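Local coordinates for protein MDM10 isoform 1 (Saccharomyces cerevisiae, PDB 7BTX) that helps tether the endoplasmic reticulum to mitochondria as part of the ERMES complex and takes part in late assembly steps of the outer-membrane TOM translocase, at residues H17-N22 with Q187-R192; E196-T201 with G207-H212; Y143-Y148 with D152-I157; A11-T16 with Q164-L169. One frame throughout, in Å; residues are numbered along the deposited sequence.

Contact 1: residues H17-N22 with Q187-R192; sequences HWSTQN and QRDSHR
A chi1 of -180° places CG of Trp-18 anti to the backbone N and carries the indole across to Gln-187 and Asp-189. Asp-189 has CG anti to its N as well, which brings OD2 beside Trp-18 O and Ser-19 OG; its CB, placed by the backbone, lies over the ring. The contact ties the N-terminal segment, just past helix 5-16, to the end of strand 179-189 in the wall of the MDM10 beta barrel. Asp-189 CB lies 4.0 Å from the centroid of the six-membered ring of Trp-18, a CH-pi contact over the face. The carbonyl O of Gln-187 comes to the ring edge instead, 3.4 Å from Trp-18 CH2 and near the ring plane. The side chain of Gln-187 passes at a slant along the indole from CZ2 to NE1, its CG 3.7 Å from Trp-18 CZ2. Its amide is turned 56° against the ring. Trp-18 also meets the ring of Tyr-13 and touches Gln-166 on the next strand. An alanine here would lack the indole, and would probably leave a gap beside Gln-187 and Asp-189 and weaken the hold of the loop on the wall. The polar part of the contact is looser. No hydrogen bond crosses between the segments, and Asp-189 OD2 stands 3.4 Å from Ser-19 OG. The hydroxyl of Ser-19 turns back on its own loop: OG donates to Trp-18 O at 2.6 Å, tilted 32° from the carbonyl plane.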
# COMPACT_ATOMS: atom_id res chain seq x y z
N HIS D 17 39.38 -23.44 6.59
CA HIS D 17 40.03 -24.10 5.45
C HIS D 17 39.28 -25.36 5.01
O HIS D 17 39.78 -26.48 5.07
CB HIS D 17 41.50 -24.41 5.75
CG HIS D 17 42.28 -23.22 6.21
ND1 HIS D 17 42.36 -22.06 5.48
CD2 HIS D 17 43.02 -23.02 7.33
CE1 HIS D 17 43.11 -21.18 6.13
NE2 HIS D 17 43.52 -21.74 7.25
N TRP D 18 38.04 -25.15 4.57
CA TRP D 18 37.23 -26.25 4.06
C TRP D 18 37.47 -26.51 2.58
O TRP D 18 37.23 -27.63 2.11
CB TRP D 18 35.75 -25.97 4.32
CG TRP D 18 34.82 -27.05 3.83
CD1 TRP D 18 33.86 -26.93 2.88
CD2 TRP D 18 34.78 -28.41 4.27
NE1 TRP D 18 33.22 -28.12 2.69
CE2 TRP D 18 33.76 -29.05 3.54
CE3 TRP D 18 35.50 -29.15 5.21
CZ2 TRP D 18 33.45 -30.38 3.72
CZ3 TRP D 18 35.18 -30.47 5.38
CH2 TRP D 18 34.16 -31.08 4.65
N SER D 19 37.98 -25.50 1.85
CA SER D 19 38.33 -25.58 0.43
C SER D 19 37.13 -25.95 -0.44
O SER D 19 37.08 -27.06 -0.99
CB SER D 19 39.49 -26.54 0.19
OG SER D 19 39.05 -27.89 0.22
N THR D 20 36.15 -25.05 -0.54
CA THR D 20 34.95 -25.26 -1.33
C THR D 20 35.15 -25.05 -2.83
O THR D 20 34.16 -24.97 -3.57
CB THR D 20 33.83 -24.35 -0.84
OG1 THR D 20 32.68 -24.49 -1.69
CG2 THR D 20 34.29 -22.90 -0.86
N GLN D 21 36.39 -24.95 -3.31
CA GLN D 21 36.63 -24.95 -4.75
C GLN D 21 36.34 -26.32 -5.34
O GLN D 21 35.99 -26.44 -6.52
CB GLN D 21 38.06 -24.49 -5.07
CG GLN D 21 39.18 -25.41 -4.58
CD GLN D 21 39.70 -25.01 -3.21
OE1 GLN D 21 39.07 -24.23 -2.50
NE2 GLN D 21 40.85 -25.54 -2.83
N ASN D 22 36.48 -27.37 -4.53
CA ASN D 22 36.15 -28.73 -4.94
C ASN D 22 34.68 -29.06 -4.77
O ASN D 22 34.31 -30.23 -4.90
CB ASN D 22 37.00 -29.73 -4.15
CG ASN D 22 38.37 -29.91 -4.74
OD1 ASN D 22 39.37 -29.46 -4.16
ND2 ASN D 22 38.45 -30.57 -5.88
N GLN D 187 28.91 -33.72 4.39
CA GLN D 187 29.89 -33.61 3.31
C GLN D 187 31.26 -34.07 3.78
O GLN D 187 31.81 -33.52 4.73
CB GLN D 187 29.95 -32.18 2.79
CG GLN D 187 29.84 -31.11 3.85
CD GLN D 187 29.58 -29.74 3.27
OE1 GLN D 187 29.60 -29.56 2.06
NE2 GLN D 187 29.32 -28.78 4.14
N ARG D 188 31.81 -35.08 3.09
CA ARG D 188 33.12 -35.64 3.44
C ARG D 188 34.14 -35.17 2.40
O ARG D 188 34.17 -35.63 1.27
CB ARG D 188 33.05 -37.16 3.51
CG ARG D 188 34.41 -37.80 3.76
CD ARG D 188 34.28 -39.20 4.35
NE ARG D 188 34.20 -40.23 3.32
CZ ARG D 188 33.19 -41.08 3.20
NH1 ARG D 188 32.17 -41.03 4.05
NH2 ARG D 188 33.19 -41.99 2.24
N ASP D 189 34.99 -34.25 2.83
CA ASP D 189 36.05 -33.77 1.96
C ASP D 189 37.20 -34.77 1.91
O ASP D 189 37.36 -35.60 2.80
CB ASP D 189 36.58 -32.42 2.45
CG ASP D 189 37.34 -31.66 1.40
OD1 ASP D 189 37.23 -32.03 0.21
OD2 ASP D 189 38.06 -30.71 1.74
N SER D 190 37.97 -34.70 0.83
CA SER D 190 39.27 -35.35 0.72
C SER D 190 40.15 -34.41 -0.09
O SER D 190 39.81 -33.24 -0.25
CB SER D 190 39.15 -36.72 0.07
OG SER D 190 40.41 -37.18 -0.38
N HIS D 191 41.28 -34.89 -0.59
CA HIS D 191 42.03 -34.07 -1.52
C HIS D 191 41.89 -34.54 -2.96
O HIS D 191 42.53 -33.97 -3.86
CB HIS D 191 43.51 -34.01 -1.11
CG HIS D 191 43.72 -33.37 0.22
ND1 HIS D 191 44.09 -34.08 1.34
CD2 HIS D 191 43.61 -32.08 0.62
CE1 HIS D 191 44.19 -33.25 2.37
NE2 HIS D 191 43.91 -32.03 1.96
N ARG D 192 41.06 -35.56 -3.21
CA ARG D 192 40.66 -35.96 -4.56
C ARG D 192 39.14 -36.07 -4.70
O ARG D 192 38.66 -36.49 -5.75
CB ARG D 192 41.31 -37.29 -4.96
CG ARG D 192 42.82 -37.36 -4.79
CD ARG D 192 43.56 -36.71 -5.95
NE ARG D 192 43.96 -35.34 -5.64
CZ ARG D 192 44.76 -34.60 -6.39
NH1 ARG D 192 45.06 -33.37 -6.03
NH2 ARG D 192 45.28 -35.11 -7.50

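Contact 2: residues E196-T201 with G207-H212; sequences EWIFST and GYRVLH
Glu-196 and Arg-209 form a salt bridge, with OE1 of Glu-196 2.7 Å from NH2 of Arg-209. The two side chains run side by side and point the same way. Their carboxylate and guanidinium planes are 79° apart, which rules out a flat two-pronged pairing. The backbones of the same two residues form an antiparallel hydrogen-bonded pair: Glu-196 N donates to Arg-209 O at 3.0 Å, and Arg-209 N to Glu-196 O at 2.9 Å. Further along, Ile-198 and Gly-207 exchange two weak backbone bonds. Ile-198 CD1 covers one face of the guanidinium, 3.6 Å above its plane and toward the rim. A methionine in place of Arg-209 would probably leave the buried carboxylate of Glu-196 without its charged mate. Trp-197 and Tyr-208 meet on the opposite side of the strands from this pair. Tyr-208 CE1 sits over one face of the indole, 3.5 Å from Trp-197 CE2. The two ring planes are 51° apart, an oblique pair. Arg-209 also touches Tyr-24 of the N-terminal loop, consistent with its side of the sheet facing the barrel interior. Strand 194-199 pairs on its other edge with strand 179-189, and strand 209-211 with strand 230-240, making this contact a link in the continuous barrel wall.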
# COMPACT_ATOMS: atom_id res chain seq x y z
N GLU D 196 29.17 -35.40 -0.99
CA GLU D 196 28.23 -34.64 -0.18
C GLU D 196 26.88 -35.31 -0.23
O GLU D 196 26.43 -35.72 -1.30
CB GLU D 196 28.12 -33.21 -0.69
CG GLU D 196 27.25 -32.32 0.15
CD GLU D 196 27.38 -30.87 -0.23
OE1 GLU D 196 28.03 -30.58 -1.25
OE2 GLU D 196 26.82 -30.02 0.49
N TRP D 197 26.22 -35.42 0.92
CA TRP D 197 24.92 -36.09 1.04
C TRP D 197 23.89 -35.08 1.52
O TRP D 197 23.88 -34.70 2.69
CB TRP D 197 25.00 -37.28 1.97
CG TRP D 197 25.74 -38.42 1.40
CD1 TRP D 197 25.22 -39.48 0.74
CD2 TRP D 197 27.15 -38.62 1.44
NE1 TRP D 197 26.22 -40.34 0.36
CE2 TRP D 197 27.42 -39.83 0.78
CE3 TRP D 197 28.22 -37.89 1.97
CZ2 TRP D 197 28.70 -40.33 0.64
CZ3 TRP D 197 29.49 -38.39 1.83
CH2 TRP D 197 29.73 -39.59 1.17
N ILE D 198 23.03 -34.64 0.62
CA ILE D 198 22.05 -33.61 0.95
C ILE D 198 20.70 -34.26 1.16
O ILE D 198 20.22 -35.02 0.31
CB ILE D 198 21.99 -32.56 -0.17
CG1 ILE D 198 23.37 -31.96 -0.41
CG2 ILE D 198 21.01 -31.47 0.18
CD1 ILE D 198 24.02 -32.40 -1.69
N PHE D 199 20.07 -33.96 2.29
CA PHE D 199 18.68 -34.31 2.52
C PHE D 199 17.92 -33.02 2.77
O PHE D 199 18.42 -32.14 3.47
CB PHE D 199 18.53 -35.25 3.72
CG PHE D 199 17.10 -35.51 4.10
CD1 PHE D 199 16.29 -36.31 3.32
CD2 PHE D 199 16.56 -34.94 5.25
CE1 PHE D 199 14.98 -36.55 3.67
CE2 PHE D 199 15.25 -35.18 5.60
CZ PHE D 199 14.46 -35.98 4.81
N SER D 200 16.73 -32.92 2.21
CA SER D 200 15.92 -31.72 2.33
C SER D 200 14.55 -32.08 2.87
O SER D 200 14.29 -33.22 3.25
CB SER D 200 15.81 -31.01 0.98
OG SER D 200 14.77 -30.05 1.01
N THR D 201 13.67 -31.09 2.93
CA THR D 201 12.28 -31.33 3.27
C THR D 201 11.39 -30.57 2.28
O THR D 201 10.28 -30.14 2.61
CB THR D 201 12.00 -30.93 4.73
OG1 THR D 201 13.12 -31.31 5.53
CG2 THR D 201 10.83 -31.71 5.31
N GLY D 207 19.71 -36.43 -1.81
CA GLY D 207 20.60 -36.13 -2.91
C GLY D 207 22.02 -36.54 -2.63
O GLY D 207 22.34 -37.05 -1.56
N TYR D 208 22.88 -36.29 -3.61
CA TYR D 208 24.27 -36.70 -3.54
C TYR D 208 25.05 -35.87 -4.54
O TYR D 208 24.56 -35.59 -5.63
CB TYR D 208 24.42 -38.20 -3.84
CG TYR D 208 25.85 -38.69 -3.83
CD1 TYR D 208 26.57 -38.74 -2.66
CD2 TYR D 208 26.47 -39.11 -4.99
CE1 TYR D 208 27.87 -39.18 -2.64
CE2 TYR D 208 27.77 -39.56 -4.99
CZ TYR D 208 28.46 -39.59 -3.80
OH TYR D 208 29.76 -40.04 -3.78
N ARG D 209 26.25 -35.46 -4.16
CA ARG D 209 27.16 -34.77 -5.06
C ARG D 209 28.53 -35.39 -4.92
O ARG D 209 28.84 -35.98 -3.89
CB ARG D 209 27.28 -33.27 -4.77
CG ARG D 209 26.04 -32.44 -4.97
CD ARG D 209 26.40 -30.99 -4.72
NE ARG D 209 25.27 -30.18 -4.29
CZ ARG D 209 25.35 -29.21 -3.38
NH1 ARG D 209 24.27 -28.53 -3.04
NH2 ARG D 209 26.51 -28.94 -2.82
N VAL D 210 29.34 -35.26 -5.96
CA VAL D 210 30.72 -35.72 -5.93
C VAL D 210 31.48 -34.90 -6.95
O VAL D 210 30.92 -34.47 -7.96
CB VAL D 210 30.82 -37.24 -6.18
CG1 VAL D 210 30.31 -37.63 -7.56
CG2 VAL D 210 32.23 -37.76 -5.95
N LEU D 211 32.74 -34.59 -6.67
CA LEU D 211 33.60 -33.87 -7.60
C LEU D 211 34.99 -34.47 -7.51
O LEU D 211 35.77 -34.12 -6.62
CB LEU D 211 33.61 -32.38 -7.29
CG LEU D 211 34.26 -31.40 -8.27
CD1 LEU D 211 33.46 -30.14 -8.33
CD2 LEU D 211 35.67 -31.05 -7.84
N HIS D 212 35.29 -35.38 -8.42
CA HIS D 212 36.54 -36.13 -8.39
C HIS D 212 37.59 -35.35 -9.16
O HIS D 212 37.61 -35.34 -10.39
CB HIS D 212 36.36 -37.53 -8.95
CG HIS D 212 37.50 -38.45 -8.67
ND1 HIS D 212 37.40 -39.53 -7.82
CD2 HIS D 212 38.78 -38.45 -9.12
CE1 HIS D 212 38.56 -40.15 -7.76
NE2 HIS D 212 39.42 -39.52 -8.54

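Contact 3: residues Y143-Y148 with D152-I157; sequences YGRMYY and DLEAMI
The beta hairpin of strands 140-147 and 152-162 holds this contact. Segments 143-147 and 152-157 run antiparallel at 176°, their axes 4.6 Å apart at closest approach. Backbone bonds pair Tyr-143 with Met-156, Arg-145 with Glu-154, and Tyr-147 with Asp-152. These six residues send their side chains to one face, where Glu-154 is central. Tyr-143 OH donates to Glu-154 OE2 at 2.9 Å. OE2 accepts on its anti lone pair and lies at the ring edge, in plane, with the carboxylate turned 52° against the ring. OE1 of the same carboxylate stands at the edge of the Tyr-147 ring, 3.7 Å from Tyr-147 OH. Such hairpins, joined edge to edge in an up-and-down meander, build the wall of mitochondrial outer-membrane barrels. Here strand 68-76 flanks the pair on one edge and strand 165-174 on the other. Arg-145 bends at chi3 (-101°), and its NH1 reaches two residues on along its own strand to Tyr-147 OH at 2.7 Å. That oxygen lies in the guanidinium plane, while Tyr-143 OH sits over one face of the group. NE of Arg-145 bonds to Ser-72 OG, which gives the guanidinium a second grip. Glu-154 OE2 is 4.4 Å from Arg-145 NE but well out of the guanidinium plane; the pull is probably one of charge alone. Met-5 of helix 5-16 touches Tyr-143, Glu-154 and Met-156. On the other face Leu-153 CD1 packs 3.7 Å from Met-146 CB, and Met-146 also meets an aromatic side chain of another protein's chain.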
# COMPACT_ATOMS: atom_id res chain seq x y z
N TYR D 143 23.92 -19.35 13.17
CA TYR D 143 23.45 -18.15 12.49
C TYR D 143 21.93 -18.22 12.45
O TYR D 143 21.37 -19.27 12.17
CB TYR D 143 24.02 -18.06 11.07
CG TYR D 143 23.36 -17.02 10.20
CD1 TYR D 143 23.68 -15.68 10.33
CD2 TYR D 143 22.44 -17.39 9.23
CE1 TYR D 143 23.08 -14.73 9.54
CE2 TYR D 143 21.84 -16.45 8.44
CZ TYR D 143 22.16 -15.13 8.59
OH TYR D 143 21.56 -14.20 7.79
N GLY D 144 21.28 -17.10 12.75
CA GLY D 144 19.85 -16.99 12.61
C GLY D 144 19.49 -15.57 12.24
O GLY D 144 20.23 -14.63 12.52
N ARG D 145 18.34 -15.42 11.59
CA ARG D 145 17.92 -14.11 11.14
C ARG D 145 16.41 -14.06 11.01
O ARG D 145 15.81 -14.95 10.40
CB ARG D 145 18.57 -13.77 9.81
CG ARG D 145 18.15 -12.45 9.25
CD ARG D 145 18.66 -12.29 7.87
NE ARG D 145 19.84 -11.44 7.83
CZ ARG D 145 20.32 -10.91 6.72
NH1 ARG D 145 19.71 -11.14 5.57
NH2 ARG D 145 21.39 -10.15 6.76
N MET D 146 15.80 -13.02 11.57
CA MET D 146 14.38 -12.74 11.34
C MET D 146 14.27 -11.48 10.50
O MET D 146 15.03 -10.53 10.69
CB MET D 146 13.59 -12.61 12.65
CG MET D 146 13.96 -11.47 13.56
SD MET D 146 12.88 -11.36 15.00
CE MET D 146 13.50 -12.69 16.01
N TYR D 147 13.37 -11.51 9.52
CA TYR D 147 13.02 -10.34 8.73
C TYR D 147 11.70 -9.80 9.23
O TYR D 147 10.68 -10.47 9.17
CB TYR D 147 12.88 -10.70 7.25
CG TYR D 147 14.13 -11.19 6.57
CD1 TYR D 147 14.49 -12.53 6.60
CD2 TYR D 147 14.93 -10.32 5.85
CE1 TYR D 147 15.62 -12.98 5.97
CE2 TYR D 147 16.05 -10.75 5.21
CZ TYR D 147 16.39 -12.08 5.27
OH TYR D 147 17.53 -12.51 4.62
N TYR D 148 11.70 -8.56 9.69
CA TYR D 148 10.51 -8.21 10.45
C TYR D 148 9.64 -7.04 10.00
O TYR D 148 9.24 -6.22 10.83
CB TYR D 148 10.88 -7.98 11.91
CG TYR D 148 12.13 -7.20 12.16
CD1 TYR D 148 13.24 -7.82 12.69
CD2 TYR D 148 12.23 -5.87 11.81
CE1 TYR D 148 14.38 -7.12 12.92
CE2 TYR D 148 13.38 -5.18 12.03
CZ TYR D 148 14.45 -5.80 12.58
OH TYR D 148 15.61 -5.09 12.79
N ASP D 152 9.72 -13.46 8.80
CA ASP D 152 10.29 -14.60 8.09
C ASP D 152 11.63 -14.97 8.70
O ASP D 152 12.54 -14.14 8.77
CB ASP D 152 10.46 -14.27 6.61
CG ASP D 152 9.18 -14.46 5.82
OD1 ASP D 152 8.14 -14.78 6.44
OD2 ASP D 152 9.22 -14.31 4.59
N LEU D 153 11.76 -16.21 9.12
CA LEU D 153 12.93 -16.68 9.84
C LEU D 153 13.85 -17.41 8.88
O LEU D 153 13.44 -17.93 7.85
CB LEU D 153 12.52 -17.60 11.00
CG LEU D 153 12.08 -17.09 12.37
CD1 LEU D 153 13.17 -16.30 13.02
CD2 LEU D 153 10.80 -16.28 12.30
N GLU D 154 15.13 -17.46 9.24
CA GLU D 154 16.09 -18.30 8.56
C GLU D 154 17.18 -18.67 9.55
O GLU D 154 17.41 -17.95 10.52
CB GLU D 154 16.66 -17.60 7.32
CG GLU D 154 17.91 -16.79 7.53
CD GLU D 154 18.36 -16.10 6.27
OE1 GLU D 154 17.60 -16.12 5.28
OE2 GLU D 154 19.47 -15.53 6.26
N ALA D 155 17.81 -19.82 9.37
CA ALA D 155 18.81 -20.29 10.32
C ALA D 155 19.84 -21.14 9.60
O ALA D 155 19.60 -21.64 8.50
CB ALA D 155 18.15 -21.09 11.46
N MET D 156 21.00 -21.29 10.22
CA MET D 156 22.07 -22.10 9.68
C MET D 156 23.03 -22.53 10.78
O MET D 156 23.57 -21.69 11.50
CB MET D 156 22.84 -21.35 8.60
CG MET D 156 23.94 -22.16 7.97
SD MET D 156 24.71 -21.36 6.56
CE MET D 156 25.49 -19.98 7.37
N ILE D 157 23.24 -23.83 10.93
CA ILE D 157 24.21 -24.38 11.86
C ILE D 157 25.23 -25.15 11.05
O ILE D 157 24.87 -25.98 10.22
CB ILE D 157 23.54 -25.30 12.90
CG1 ILE D 157 22.41 -24.58 13.62
CG2 ILE D 157 24.55 -25.80 13.90
CD1 ILE D 157 21.46 -25.50 14.31

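Contact 4: residues A11-T16 with Q164-L169; sequences AFYQST and QTQFML
This is a buried helix-to-wall contact, made by long side chains that bridge the last turns of helix 5-16 and strand 165-174. The axes of segments 11-16 and 165-169 stay 12.9 Å apart at closest approach and run nearly antiparallel, at 159°. Tyr-13 carries most of the contact from the helix. Its CG stands anti to the carbonyl carbon (chi1 -78°), and the ring reaches Gln-166 and Met-168 with its outer end. There CE1 of Tyr-13 lies 3.2 Å from OE1 of Gln-166, with ring and amide planes 29° apart. Gln-166 is extended beyond CG, which lets its amide span the distance to the helix. At the far end of the ring, Tyr-13 OH is 3.3 Å from SD of Met-168. The same hydroxyl accepts a hydrogen bond from Gln-187 NE2 on the next strand. Phe-12 plays a smaller part: its CE2 is 4.2 Å from Gln-166 NE2. Thr-16 CG2 lies over one face of the Phe-12 ring. Phe-12 O accepts from Thr-16 twice, OG1 at 2.9 Å and backbone N at 3.1 Å, from opposite faces of the carbonyl plane. Ile-158 on strand 152-162 touches both Phe-12 and Gln-166. A short N-terminal helix held against the inner wall is a feature of the mitochondrial barrel family that includes VDAC and Tom40.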
# COMPACT_ATOMS: atom_id res chain seq x y z
N ALA D 11 32.51 -17.33 4.46
CA ALA D 11 33.49 -16.77 5.38
C ALA D 11 33.93 -17.81 6.40
O ALA D 11 35.05 -17.74 6.92
CB ALA D 11 32.92 -15.55 6.08
N PHE D 12 33.06 -18.77 6.71
CA PHE D 12 33.44 -19.85 7.61
C PHE D 12 34.29 -20.89 6.90
O PHE D 12 35.12 -21.55 7.52
CB PHE D 12 32.18 -20.50 8.18
CG PHE D 12 32.46 -21.49 9.26
CD1 PHE D 12 32.94 -21.08 10.49
CD2 PHE D 12 32.22 -22.84 9.06
CE1 PHE D 12 33.19 -21.99 11.48
CE2 PHE D 12 32.47 -23.75 10.06
CZ PHE D 12 32.95 -23.32 11.26
N TYR D 13 34.08 -21.04 5.59
CA TYR D 13 34.87 -21.97 4.80
C TYR D 13 36.30 -21.50 4.61
O TYR D 13 37.21 -22.32 4.62
CB TYR D 13 34.22 -22.19 3.44
CG TYR D 13 33.03 -23.11 3.44
CD1 TYR D 13 32.60 -23.74 4.60
CD2 TYR D 13 32.33 -23.36 2.28
CE1 TYR D 13 31.52 -24.58 4.60
CE2 TYR D 13 31.25 -24.20 2.26
CZ TYR D 13 30.85 -24.81 3.42
OH TYR D 13 29.76 -25.64 3.41
N GLN D 14 36.50 -20.20 4.43
CA GLN D 14 37.83 -19.64 4.28
C GLN D 14 38.55 -19.47 5.61
O GLN D 14 39.77 -19.26 5.62
CB GLN D 14 37.76 -18.28 3.57
CG GLN D 14 37.23 -18.34 2.15
CD GLN D 14 36.51 -17.07 1.76
OE1 GLN D 14 36.68 -16.03 2.40
NE2 GLN D 14 35.70 -17.15 0.72
N SER D 15 37.83 -19.55 6.72
CA SER D 15 38.43 -19.42 8.04
C SER D 15 38.84 -20.74 8.65
O SER D 15 39.81 -20.79 9.41
CB SER D 15 37.46 -18.71 8.99
OG SER D 15 38.02 -18.59 10.28
N THR D 16 38.12 -21.82 8.34
CA THR D 16 38.46 -23.15 8.83
C THR D 16 39.13 -24.01 7.77
O THR D 16 39.41 -25.18 8.04
CB THR D 16 37.21 -23.85 9.36
OG1 THR D 16 36.31 -24.11 8.28
CG2 THR D 16 36.52 -22.96 10.36
N GLN D 164 37.98 -33.89 7.84
CA GLN D 164 37.54 -34.19 6.48
C GLN D 164 36.06 -34.52 6.47
O GLN D 164 35.62 -35.40 5.73
CB GLN D 164 38.35 -35.36 5.92
CG GLN D 164 39.75 -34.99 5.47
CD GLN D 164 40.56 -36.19 5.06
OE1 GLN D 164 40.06 -37.31 5.03
NE2 GLN D 164 41.83 -35.97 4.74
N THR D 165 35.28 -33.82 7.29
CA THR D 165 33.85 -34.09 7.48
C THR D 165 33.21 -32.83 8.04
O THR D 165 33.77 -32.18 8.92
CB THR D 165 33.64 -35.29 8.41
OG1 THR D 165 34.11 -36.49 7.78
CG2 THR D 165 32.20 -35.48 8.80
N GLN D 166 32.03 -32.48 7.52
CA GLN D 166 31.30 -31.33 8.00
C GLN D 166 29.81 -31.64 7.96
O GLN D 166 29.35 -32.41 7.12
CB GLN D 166 31.60 -30.09 7.17
CG GLN D 166 31.53 -28.81 7.94
CD GLN D 166 31.75 -27.62 7.06
OE1 GLN D 166 30.95 -27.34 6.18
NE2 GLN D 166 32.84 -26.91 7.29
N PHE D 167 29.07 -31.03 8.88
CA PHE D 167 27.62 -31.15 8.91
C PHE D 167 27.03 -29.76 8.82
O PHE D 167 27.62 -28.80 9.31
CB PHE D 167 27.15 -31.85 10.19
CG PHE D 167 25.66 -31.97 10.30
CD1 PHE D 167 24.96 -32.83 9.48
CD2 PHE D 167 24.95 -31.20 11.21
CE1 PHE D 167 23.58 -32.94 9.57
CE2 PHE D 167 23.58 -31.30 11.31
CZ PHE D 167 22.90 -32.17 10.49
N MET D 168 25.86 -29.65 8.19
CA MET D 168 25.23 -28.35 7.99
C MET D 168 23.73 -28.49 8.06
O MET D 168 23.16 -29.42 7.51
CB MET D 168 25.62 -27.76 6.65
CG MET D 168 26.87 -26.93 6.65
SD MET D 168 26.96 -25.99 5.13
CE MET D 168 25.29 -25.37 5.04
N LEU D 169 23.09 -27.54 8.73
CA LEU D 169 21.64 -27.40 8.74
C LEU D 169 21.29 -26.05 8.14
O LEU D 169 22.05 -25.09 8.25
CB LEU D 169 21.08 -27.51 10.15
CG LEU D 169 20.63 -28.89 10.61
CD1 LEU D 169 20.72 -28.97 12.11
CD2 LEU D 169 19.21 -29.13 10.17

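How the contacts relate
All four contacts reach one sheet of the barrel wall, and two of them join the N-terminal segment to it. Contacts 1 and 4 are closest, with centres about 9 Å apart. Their segments alternate along the chain: helix 5-16 leads straight into 17-22, and strands 165-174 and 179-189 are neighbours. Contact 2 comes later, its centre about 13 Å from that of contact 1, where strand 194-199 meets 209-211. Contact 3 has its centre about 19 Å from that of contact 4; along the chain both its segments lie after 11-22 and before 164-192. Strands 152-162 and 165-174 join contacts 3 and 4. Contacts 2 and 3 thus close the wall between strands, while contacts 1 and 4 fix the N-terminus to it.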